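Local structure of PHD finger protein 3 (Homo sapiens, 6IC9) at residues Lys16-Ile19 and Ala25-Val28; Trp61-Lys66 and Gln113-Tyr118; Phe80-Val83 and Asp87-Ser90. The protein reads the phosphorylated C-terminal domain of RNA polymerase II through its SPOC domain and thereby regulates neuronal gene expression. All blocks are in the same frame, centred on the assembly; numbering follows the deposited sequence.

Interaction 1 of 3, residues Lys16-Ile19 and Ala25-Val28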
ATOM      1  N   LYS A  16      -2.305  -5.283 -12.180  1.00 28.51           N
ATOM      2  CA  LYS A  16      -1.936  -6.669 -11.867  1.00 31.19           C
ATOM      3  C   LYS A  16      -0.435  -6.756 -12.000  1.00 28.49           C
ATOM      4  O   LYS A  16       0.131  -6.318 -13.011  1.00 31.41           O
ATOM      5  CB  LYS A  16      -2.593  -7.705 -12.811  1.00 30.03           C
ATOM      6  CG  LYS A  16      -2.268  -9.164 -12.476  1.00 36.89           C
ATOM      7  CD  LYS A  16      -2.716 -10.036 -13.679  1.00 42.73           C
ATOM      8  CE  LYS A  16      -2.357 -11.479 -13.536  1.00 46.88           C
ATOM      9  NZ  LYS A  16      -2.610 -12.237 -14.833  1.00 46.11           N
ATOM     10  N   GLY A  17       0.230  -7.234 -10.971  1.00 27.70           N
ATOM     11  CA  GLY A  17       1.677  -7.239 -11.032  1.00 30.18           C
ATOM     12  C   GLY A  17       2.213  -7.942  -9.811  1.00 30.39           C
ATOM     13  O   GLY A  17       1.453  -8.540  -9.057  1.00 31.13           O
ATOM     14  N   PHE A  18       3.532  -7.900  -9.646  1.00 27.11           N
ATOM     15  CA  PHE A  18       4.166  -8.567  -8.507  1.00 24.23           C
ATOM     16  C   PHE A  18       4.315  -7.582  -7.348  1.00 29.71           C
ATOM     17  O   PHE A  18       4.557  -6.390  -7.550  1.00 28.81           O
ATOM     18  CB  PHE A  18       5.566  -9.071  -8.871  1.00 28.29           C
ATOM     19  CG  PHE A  18       5.529 -10.277  -9.729  1.00 28.99           C
ATOM     20  CD1 PHE A  18       5.336 -10.134 -11.100  1.00 33.39           C
ATOM     21  CD2 PHE A  18       5.555 -11.561  -9.171  1.00 29.52           C
ATOM     22  CE1 PHE A  18       5.274 -11.282 -11.940  1.00 34.71           C
ATOM     23  CE2 PHE A  18       5.508 -12.723 -10.027  1.00 31.63           C
ATOM     24  CZ  PHE A  18       5.329 -12.564 -11.401  1.00 32.35           C
ATOM     25  N   ILE A  19       4.290  -8.125  -6.137  1.00 26.44           N
ATOM     26  CA  ILE A  19       4.937  -7.517  -5.000  1.00 27.15           C
ATOM     27  C   ILE A  19       6.134  -8.374  -4.637  1.00 27.43           C
ATOM     28  O   ILE A  19       6.019  -9.599  -4.510  1.00 29.00           O
ATOM     29  CB  ILE A  19       3.962  -7.386  -3.818  1.00 25.42           C
ATOM     30  CG1 ILE A  19       2.878  -6.360  -4.193  1.00 26.53           C
ATOM     31  CG2 ILE A  19       4.748  -6.997  -2.575  1.00 27.13           C
ATOM     32  CD1 ILE A  19       1.796  -6.155  -3.047  1.00 25.95           C
ATOM     33  N   ALA A  25       8.972 -12.605   0.482  1.00 30.84           N
ATOM     34  CA  ALA A  25       7.807 -13.082  -0.252  1.00 29.87           C
ATOM     35  C   ALA A  25       7.808 -12.422  -1.615  1.00 27.32           C
ATOM     36  O   ALA A  25       8.249 -11.272  -1.744  1.00 30.90           O
ATOM     37  CB  ALA A  25       6.500 -12.732   0.503  1.00 30.82           C
ATOM     38  N   LYS A  26       7.335 -13.148  -2.621  1.00 28.78           N
ATOM     39  CA  LYS A  26       7.124 -12.574  -3.948  1.00 28.29           C
ATOM     40  C   LYS A  26       5.878 -13.210  -4.533  1.00 33.00           C
ATOM     41  O   LYS A  26       5.773 -14.437  -4.550  1.00 31.57           O
ATOM     42  CB  LYS A  26       8.347 -12.787  -4.867  1.00 29.58           C
ATOM     43  CG  LYS A  26       8.087 -12.612  -6.327  1.00 31.61           C
ATOM     44  CD  LYS A  26       9.366 -12.897  -7.156  1.00 35.92           C
ATOM     45  CE  LYS A  26       9.032 -13.018  -8.656  1.00 36.91           C
ATOM     46  NZ  LYS A  26      10.271 -13.463  -9.406  1.00 39.01           N
ATOM     47  N   PHE A  27       4.934 -12.398  -5.023  1.00 27.86           N
ATOM     48  CA  PHE A  27       3.708 -13.011  -5.523  1.00 27.64           C
ATOM     49  C   PHE A  27       3.034 -12.070  -6.500  1.00 28.92           C
ATOM     50  O   PHE A  27       3.322 -10.872  -6.529  1.00 27.74           O
ATOM     51  CB  PHE A  27       2.769 -13.371  -4.372  1.00 27.14           C
ATOM     52  CG  PHE A  27       2.476 -12.209  -3.441  1.00 27.56           C
ATOM     53  CD1 PHE A  27       3.345 -11.914  -2.372  1.00 26.31           C
ATOM     54  CD2 PHE A  27       1.411 -11.381  -3.685  1.00 27.71           C
ATOM     55  CE1 PHE A  27       3.083 -10.820  -1.494  1.00 29.66           C
ATOM     56  CE2 PHE A  27       1.149 -10.263  -2.790  1.00 26.44           C
ATOM     57  CZ  PHE A  27       2.030 -10.010  -1.743  1.00 25.17           C
ATOM     58  N   VAL A  28       2.101 -12.631  -7.268  1.00 25.30           N
ATOM     59  CA  VAL A  28       1.262 -11.891  -8.210  1.00 27.21           C
ATOM     60  C   VAL A  28      -0.009 -11.483  -7.493  1.00 28.20           C
ATOM     61  O   VAL A  28      -0.616 -12.271  -6.762  1.00 27.08           O
ATOM     62  CB  VAL A  28       0.908 -12.720  -9.449  1.00 33.19           C
ATOM     63  CG1 VAL A  28       0.122 -11.854 -10.463  1.00 29.83           C
ATOM     64  CG2 VAL A  28       2.186 -13.268 -10.049  1.00 32.79           C
TER
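Ile19 and Phe27 pair across the antiparallel hairpin of strands 15-21 and 25-35. Ile19 N donates to Phe27 O at 2.9 Å, and Phe27 N returns a bond to Ile19 O at 3.0 Å. Their side chains lie side by side on the buried face of the sheet. Ile19 CB sits over one face of the Phe27 ring, 3.9 Å from CZ. Phe27 CG is tucked between its own N and C (chi1 53°), which brings the ring alongside Ile19. Leu94 of helix 85-101 touches both side chains.

The Phe18 and Val28 face is more open to solvent, though Val28 packs closely on the Phe18 ring. The two form a non-hydrogen-bonded pair. Val28 CG2 stands over one face of the ring in a CH-pi contact, 3.4 Å from Phe18 CE2. The loose part is at the exposed lysines. Lys26 runs extended past the same ring, its CE 3.8 Å from Phe18 CE2. Lys26 NZ is 5.4 Å from the ring centroid, so any cation-pi attraction is weak. Lys16 CE only grazes Val28 CG1 at 4.0 Å. The chemistry implies a two-sided hairpin: apolar toward the core, with lysine stems flanking apolar groups outside.

Interaction 2 of 3, residues Trp61-Lys66 and Gln113-Tyr118; sequences WDYVEK and QVKDMY
Tyr63 of helix 57-70 reaches across to strand 114-122 of the SPOC domain, where Lys115 and Asp116 form a classic beta bulge opposite Ile153. The bulge turns both side chains toward the tyrosine. Its CG is anti to the backbone N (chi1 174°), and the ring carries OH out to the strand.

Lys115 comes first. Its chain is extended until chi4, which bends at -52°. CD passes 3.4 Å from Tyr63 OH, and NZ donates to that OH at 3.0 Å. The ammonium also bonds the backbone of the bound polymerase peptide, its strongest polar partner, and weakly a polar side chain there. With an alanine in place of Lys115, Tyr63 OH would probably lose this donor and the peptide backbone its lysine partner.

Asp116 follows. Its side chain meets Tyr63 from the opposite direction. OD1 lies in the plane of the tyrosine ring, at its edge, and accepts from Tyr63 OH in a very short bond of 2.4 Å. That length is probably too short to be exact. The carboxylate plane stands 84° to the ring. OD2 is hydrogen-bonded to a polar side chain of the peptide. Lys115 NZ and Asp116 OD1 thus both meet Tyr63 OH, which probably helps to hold two residues that also bind the peptide.

Tyr118 comes last and crosses Tyr63 at about a right angle. Both tyrosines also pack on apolar side chains of the peptide, so the contact forms part of the phosphopeptide-reading surface. Tyr118 OH lies obliquely to the Tyr63 ring, 3.6 Å from both CD1 and CE1.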
ATOM      1  N   TRP A  61       1.746   8.205   9.384  1.00 28.14           N
ATOM      2  CA  TRP A  61       0.554   9.040   9.608  1.00 30.70           C
ATOM      3  C   TRP A  61       0.919  10.499   9.888  1.00 29.77           C
ATOM      4  O   TRP A  61       0.195  11.393   9.466  1.00 30.17           O
ATOM      5  CB  TRP A  61      -0.314   8.456  10.737  1.00 30.67           C
ATOM      6  CG  TRP A  61      -0.790   7.064  10.328  1.00 35.05           C
ATOM      7  CD1 TRP A  61      -0.633   5.910  11.026  1.00 34.67           C
ATOM      8  CD2 TRP A  61      -1.451   6.702   9.101  1.00 32.41           C
ATOM      9  NE1 TRP A  61      -1.166   4.860  10.329  1.00 32.73           N
ATOM     10  CE2 TRP A  61      -1.654   5.311   9.136  1.00 32.96           C
ATOM     11  CE3 TRP A  61      -1.862   7.422   7.964  1.00 34.16           C
ATOM     12  CZ2 TRP A  61      -2.277   4.610   8.087  1.00 33.53           C
ATOM     13  CZ3 TRP A  61      -2.488   6.738   6.919  1.00 39.54           C
ATOM     14  CH2 TRP A  61      -2.687   5.338   6.992  1.00 36.77           C
ATOM     15  N   ASP A  62       2.037  10.763  10.555  1.00 30.54           N
ATOM     16  CA  ASP A  62       2.506  12.149  10.669  1.00 31.49           C
ATOM     17  C   ASP A  62       2.793  12.751   9.292  1.00 33.14           C
ATOM     18  O   ASP A  62       2.375  13.867   8.983  1.00 30.75           O
ATOM     19  CB  ASP A  62       3.770  12.204  11.526  1.00 28.92           C
ATOM     20  CG  ASP A  62       3.504  11.888  12.983  1.00 39.58           C
ATOM     21  OD1 ASP A  62       4.478  11.686  13.745  1.00 40.33           O
ATOM     22  OD2 ASP A  62       2.328  11.796  13.353  1.00 44.03           O
ATOM     23  N   TYR A  63       3.466  11.981   8.420  1.00 29.31           N
ATOM     24  CA  TYR A  63       3.763  12.438   7.072  1.00 26.64           C
ATOM     25  C   TYR A  63       2.490  12.664   6.266  1.00 31.20           C
ATOM     26  O   TYR A  63       2.370  13.652   5.517  1.00 30.37           O
ATOM     27  CB  TYR A  63       4.656  11.371   6.419  1.00 24.68           C
ATOM     28  CG  TYR A  63       4.964  11.579   4.987  1.00 29.68           C
ATOM     29  CD1 TYR A  63       4.788  10.536   4.072  1.00 26.35           C
ATOM     30  CD2 TYR A  63       5.439  12.803   4.526  1.00 29.45           C
ATOM     31  CE1 TYR A  63       5.097  10.694   2.719  1.00 32.45           C
ATOM     32  CE2 TYR A  63       5.760  12.974   3.157  1.00 28.97           C
ATOM     33  CZ  TYR A  63       5.576  11.930   2.276  1.00 32.02           C
ATOM     34  OH  TYR A  63       5.900  12.087   0.957  1.00 30.66           O
ATOM     35  N   VAL A  64       1.527  11.744   6.382  1.00 28.81           N
ATOM     36  CA  VAL A  64       0.294  11.881   5.619  1.00 28.19           C
ATOM     37  C   VAL A  64      -0.431  13.165   6.037  1.00 30.63           C
ATOM     38  O   VAL A  64      -1.005  13.878   5.201  1.00 31.67           O
ATOM     39  CB  VAL A  64      -0.604  10.633   5.816  1.00 30.60           C
ATOM     40  CG1 VAL A  64      -2.064  10.937   5.412  1.00 31.36           C
ATOM     41  CG2 VAL A  64      -0.068   9.388   5.031  1.00 28.95           C
ATOM     42  N   GLU A  65      -0.379  13.494   7.326  1.00 27.87           N
ATOM     43  CA  GLU A  65      -0.985  14.758   7.792  1.00 33.68           C
ATOM     44  C   GLU A  65      -0.361  15.982   7.111  1.00 33.91           C
ATOM     45  O   GLU A  65      -1.070  16.915   6.718  1.00 33.38           O
ATOM     46  CB  GLU A  65      -0.839  14.828   9.309  1.00 36.89           C
ATOM     47  CG  GLU A  65      -1.408  16.089   9.962  1.00 41.40           C
ATOM     48  CD  GLU A  65      -1.351  15.933  11.472  1.00 50.11           C
ATOM     49  OE1 GLU A  65      -0.222  15.919  12.033  1.00 49.03           O
ATOM     50  OE2 GLU A  65      -2.424  15.736  12.073  1.00 53.76           O
ATOM     51  N   LYS A  66       0.971  16.000   6.971  1.00 33.06           N
ATOM     52  CA  LYS A  66       1.638  17.101   6.267  1.00 31.16           C
ATOM     53  C   LYS A  66       1.290  17.112   4.794  1.00 32.65           C
ATOM     54  O   LYS A  66       1.122  18.182   4.192  1.00 34.96           O
ATOM     55  CB  LYS A  66       3.161  17.008   6.427  1.00 33.94           C
ATOM     56  CG  LYS A  66       3.632  17.010   7.852  1.00 37.01           C
ATOM     57  CD  LYS A  66       5.157  16.814   7.978  1.00 41.16           C
ATOM     58  CE  LYS A  66       5.509  16.588   9.469  1.00 50.02           C
ATOM     59  NZ  LYS A  66       6.967  16.356   9.747  1.00 56.58           N
ATOM     60  N   GLN A 113       5.352   9.365 -11.225  1.00 36.64           N
ATOM     61  CA  GLN A 113       4.207  10.068 -10.684  1.00 41.65           C
ATOM     62  C   GLN A 113       3.902   9.694  -9.243  1.00 40.98           C
ATOM     63  O   GLN A 113       3.048  10.348  -8.636  1.00 38.27           O
ATOM     64  CB  GLN A 113       2.948   9.806 -11.517  1.00 43.80           C
ATOM     65  CG  GLN A 113       2.891  10.554 -12.853  1.00 52.44           C
ATOM     66  CD  GLN A 113       3.038  12.055 -12.679  1.00 54.10           C
ATOM     67  OE1 GLN A 113       4.066  12.623 -13.040  1.00 59.39           O
ATOM     68  NE2 GLN A 113       2.006  12.706 -12.128  1.00 52.09           N
ATOM     69  N   VAL A 114       4.517   8.649  -8.683  1.00 34.77           N
ATOM     70  CA  VAL A 114       4.226   8.315  -7.299  1.00 34.45           C
ATOM     71  C   VAL A 114       5.408   8.717  -6.422  1.00 30.43           C
ATOM     72  O   VAL A 114       6.545   8.248  -6.591  1.00 30.96           O
ATOM     73  CB  VAL A 114       3.766   6.855  -7.087  1.00 38.27           C
ATOM     74  CG1 VAL A 114       3.449   6.136  -8.327  1.00 34.12           C
ATOM     75  CG2 VAL A 114       4.559   6.089  -6.074  1.00 38.08           C
ATOM     76  N   LYS A 115       5.098   9.593  -5.472  1.00 30.52           N
ATOM     77  CA  LYS A 115       6.084  10.084  -4.521  1.00 32.12           C
ATOM     78  C   LYS A 115       6.418   9.007  -3.501  1.00 29.60           C
ATOM     79  O   LYS A 115       7.580   8.863  -3.101  1.00 30.16           O
ATOM     80  CB  LYS A 115       5.516  11.342  -3.843  1.00 34.12           C
ATOM     81  CG  LYS A 115       6.499  12.116  -2.930  1.00 34.15           C
ATOM     82  CD  LYS A 115       5.772  13.289  -2.241  1.00 38.87           C
ATOM     83  CE  LYS A 115       6.802  14.336  -1.687  1.00 37.71           C
ATOM     84  NZ  LYS A 115       7.787  13.631  -0.856  1.00 37.07           N
ATOM     85  N   ASP A 116       5.397   8.265  -3.037  1.00 28.09           N
ATOM     86  CA  ASP A 116       5.560   7.263  -1.977  1.00 27.25           C
ATOM     87  C   ASP A 116       4.487   6.194  -2.112  1.00 27.68           C
ATOM     88  O   ASP A 116       3.364   6.474  -2.543  1.00 28.45           O
ATOM     89  CB  ASP A 116       5.389   7.809  -0.532  1.00 25.17           C
ATOM     90  CG  ASP A 116       6.151   9.090  -0.281  1.00 34.16           C
ATOM     91  OD1 ASP A 116       5.543  10.176  -0.438  1.00 35.67           O
ATOM     92  OD2 ASP A 116       7.321   8.991   0.092  1.00 32.02           O
ATOM     93  N   MET A 117       4.848   4.977  -1.754  1.00 24.17           N
ATOM     94  CA  MET A 117       3.857   3.919  -1.644  1.00 23.66           C
ATOM     95  C   MET A 117       4.179   3.061  -0.428  1.00 25.00           C
ATOM     96  O   MET A 117       5.302   2.566  -0.288  1.00 26.53           O
ATOM     97  CB  MET A 117       3.797   3.073  -2.916  1.00 28.62           C
ATOM     98  CG  MET A 117       2.734   1.978  -2.793  1.00 31.61           C
ATOM     99  SD  MET A 117       2.353   1.359  -4.459  1.00 38.90           S
ATOM    100  CE  MET A 117       0.989   0.306  -4.080  1.00 38.97           C
ATOM    101  N   TYR A 118       3.207   2.904   0.453  1.00 23.95           N
ATOM    102  CA  TYR A 118       3.375   2.095   1.658  1.00 23.32           C
ATOM    103  C   TYR A 118       2.435   0.904   1.610  1.00 25.12           C
ATOM    104  O   TYR A 118       1.330   0.988   1.062  1.00 27.00           O
ATOM    105  CB  TYR A 118       3.068   2.905   2.927  1.00 25.69           C
ATOM    106  CG  TYR A 118       3.991   4.118   3.030  1.00 26.81           C
ATOM    107  CD1 TYR A 118       5.342   3.943   3.330  1.00 25.36           C
ATOM    108  CD2 TYR A 118       3.501   5.411   2.746  1.00 27.68           C
ATOM    109  CE1 TYR A 118       6.211   5.058   3.372  1.00 27.63           C
ATOM    110  CE2 TYR A 118       4.339   6.533   2.817  1.00 25.40           C
ATOM    111  CZ  TYR A 118       5.679   6.335   3.104  1.00 30.09           C
ATOM    112  OH  TYR A 118       6.475   7.448   3.154  1.00 28.30           O
TER

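Interaction 3 of 3, residues Phe80-Val83 and Asp87-Ser90; sequences FTPV and DQIS
Pro82 projects its CB toward the first turn of helix 85-101, where it meets Asp87 and Gln88. The proline ring and the Gln88 side chain pass each other at a slant. Pro82 CG touches Gln88 CB at 3.8 Å, and Pro82 CB lies 3.5 Å from Gln88 N. The proline thus packs as much on the helix backbone as on the glutamine stem. Gln88 has its CG anti to the backbone N (chi1 -173°), and the extended chain carries the amide on past the ring; the residue is exposed. Only the aliphatic part of the side chain takes part in the packing.

Asp87 meets Pro82 and Val83. Its CB is 3.8 Å from Pro82 CB. Its CG lies anti to the carbonyl carbon (chi1 -66°), which turns the carboxylate toward Val83. There OD2 comes 3.5 Å from Val83 CB. Val83 N is 3.4 Å from the same OD2. The strongest partner of OD2 is the backbone N of Thr84, in the short link between strand and helix. OD1 takes a hydrogen bond from Val28 N. The two oxygens therefore tie the buried carboxylate both to the turn and to the adjacent strand.

The contact closes a tight strand-to-helix connection, by packing and by the Asp87 bonds. The chain leaves strand 73-82 at Pro82, turns through Val83, and enters helix 85-101 almost at once. Val83 still pairs by backbone with Val28, so strand 25-35 flanks the turn. In the sheet, strand 25-35 lies between strands 73-82 and 15-21.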
ATOM      1  N   PHE A  80      -5.016  -5.152  -2.117  1.00 25.27           N
ATOM      2  CA  PHE A  80      -4.349  -6.195  -2.914  1.00 24.58           C
ATOM      3  C   PHE A  80      -5.031  -7.517  -2.664  1.00 26.02           C
ATOM      4  O   PHE A  80      -5.406  -7.811  -1.523  1.00 27.44           O
ATOM      5  CB  PHE A  80      -2.855  -6.293  -2.544  1.00 25.70           C
ATOM      6  CG  PHE A  80      -2.071  -5.071  -2.956  1.00 26.41           C
ATOM      7  CD1 PHE A  80      -1.795  -4.838  -4.294  1.00 27.34           C
ATOM      8  CD2 PHE A  80      -1.599  -4.164  -1.987  1.00 26.31           C
ATOM      9  CE1 PHE A  80      -1.054  -3.683  -4.713  1.00 26.43           C
ATOM     10  CE2 PHE A  80      -0.885  -2.995  -2.374  1.00 28.47           C
ATOM     11  CZ  PHE A  80      -0.569  -2.762  -3.767  1.00 29.36           C
ATOM     12  N   THR A  81      -5.114  -8.354  -3.723  1.00 26.85           N
ATOM     13  CA  THR A  81      -5.646  -9.716  -3.578  1.00 28.20           C
ATOM     14  C   THR A  81      -4.673 -10.655  -4.278  1.00 27.44           C
ATOM     15  O   THR A  81      -4.197 -10.314  -5.343  1.00 26.98           O
ATOM     16  CB  THR A  81      -7.035  -9.879  -4.237  1.00 31.89           C
ATOM     17  OG1 THR A  81      -6.900  -9.656  -5.633  1.00 44.58           O
ATOM     18  CG2 THR A  81      -8.033  -8.809  -3.723  1.00 37.38           C
ATOM     19  N   PRO A  82      -4.347 -11.810  -3.702  1.00 27.59           N
ATOM     20  CA  PRO A  82      -3.475 -12.777  -4.427  1.00 25.39           C
ATOM     21  C   PRO A  82      -4.182 -13.359  -5.651  1.00 30.74           C
ATOM     22  O   PRO A  82      -5.402 -13.539  -5.663  1.00 31.52           O
ATOM     23  CB  PRO A  82      -3.210 -13.857  -3.364  1.00 29.86           C
ATOM     24  CG  PRO A  82      -4.537 -13.876  -2.532  1.00 28.98           C
ATOM     25  CD  PRO A  82      -4.903 -12.377  -2.462  1.00 27.28           C
ATOM     26  N   VAL A  83      -3.412 -13.684  -6.709  1.00 29.41           N
ATOM     27  CA  VAL A  83      -4.109 -14.151  -7.904  1.00 29.12           C
ATOM     28  C   VAL A  83      -4.367 -15.653  -7.855  1.00 36.12           C
ATOM     29  O   VAL A  83      -5.459 -16.090  -8.224  1.00 38.24           O
ATOM     30  CB  VAL A  83      -3.375 -13.734  -9.192  1.00 33.10           C
ATOM     31  CG1 VAL A  83      -4.030 -14.469 -10.397  1.00 35.27           C
ATOM     32  CG2 VAL A  83      -3.545 -12.196  -9.386  1.00 32.83           C
ATOM     33  N   ASP A  87       0.079 -17.804  -4.874  1.00 30.16           N
ATOM     34  CA  ASP A  87       0.250 -16.402  -4.465  1.00 29.32           C
ATOM     35  C   ASP A  87      -0.249 -16.174  -3.058  1.00 29.39           C
ATOM     36  O   ASP A  87       0.358 -15.424  -2.296  1.00 29.77           O
ATOM     37  CB  ASP A  87      -0.495 -15.493  -5.408  1.00 27.91           C
ATOM     38  CG  ASP A  87       0.101 -15.525  -6.823  1.00 31.88           C
ATOM     39  OD1 ASP A  87       1.356 -15.432  -6.957  1.00 27.79           O
ATOM     40  OD2 ASP A  87      -0.727 -15.554  -7.765  1.00 33.55           O
ATOM     41  N   GLN A  88      -1.354 -16.805  -2.694  1.00 28.13           N
ATOM     42  CA  GLN A  88      -1.948 -16.552  -1.380  1.00 30.78           C
ATOM     43  C   GLN A  88      -1.024 -16.980  -0.236  1.00 29.50           C
ATOM     44  O   GLN A  88      -0.957 -16.312   0.798  1.00 26.72           O
ATOM     45  CB  GLN A  88      -3.304 -17.252  -1.294  1.00 33.26           C
ATOM     46  CG  GLN A  88      -4.031 -16.865  -0.011  1.00 33.71           C
ATOM     47  CD  GLN A  88      -5.425 -17.418   0.030  1.00 43.13           C
ATOM     48  OE1 GLN A  88      -6.365 -16.703   0.335  1.00 42.50           O
ATOM     49  NE2 GLN A  88      -5.563 -18.705  -0.257  1.00 39.99           N
ATOM     50  N   ILE A  89      -0.244 -18.056  -0.410  1.00 25.76           N
ATOM     51  CA  ILE A  89       0.699 -18.433   0.638  1.00 29.64           C
ATOM     52  C   ILE A  89       1.717 -17.312   0.887  1.00 29.31           C
ATOM     53  O   ILE A  89       2.046 -16.993   2.031  1.00 26.89           O
ATOM     54  CB  ILE A  89       1.415 -19.748   0.257  1.00 31.90           C
ATOM     55  CG1 ILE A  89       0.380 -20.877   0.194  1.00 35.46           C
ATOM     56  CG2 ILE A  89       2.502 -20.021   1.276  1.00 31.20           C
ATOM     57  CD1 ILE A  89       0.960 -22.158  -0.522  1.00 43.89           C
ATOM     58  N   SER A  90       2.291 -16.760  -0.187  1.00 26.39           N
ATOM     59  CA  SER A  90       3.280 -15.703  -0.032  1.00 27.37           C
ATOM     60  C   SER A  90       2.652 -14.373   0.409  1.00 23.75           C
ATOM     61  O   SER A  90       3.302 -13.590   1.098  1.00 25.73           O
ATOM     62  CB  SER A  90       4.015 -15.504  -1.355  1.00 30.81           C
ATOM     63  OG  SER A  90       4.763 -16.669  -1.658  1.00 33.65           O
TER

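All three contacts belong to one SPOC domain and reach the same mixed sheet. Interactions 1 and 3 are close, with centres 8 Å apart on the same side of the chain's centre. Strands 25-35 and 73-82 are neighbours in the sheet, and Val28 joins the two contacts directly by bonding both Asp87 and Val83. Interaction 2 lies on the opposite side, its centre 22 Å from that of interaction 1 and 25 Å from that of interaction 3. It still touches interaction 3 through the core, where Met117 CE meets Phe80 CZ. Along the chain, interaction 1 closes first; interaction 3 is nested inside the loop closed by interaction 2. Peptide binding thus sits on one side of the domain, the hairpin and helix packing on the other.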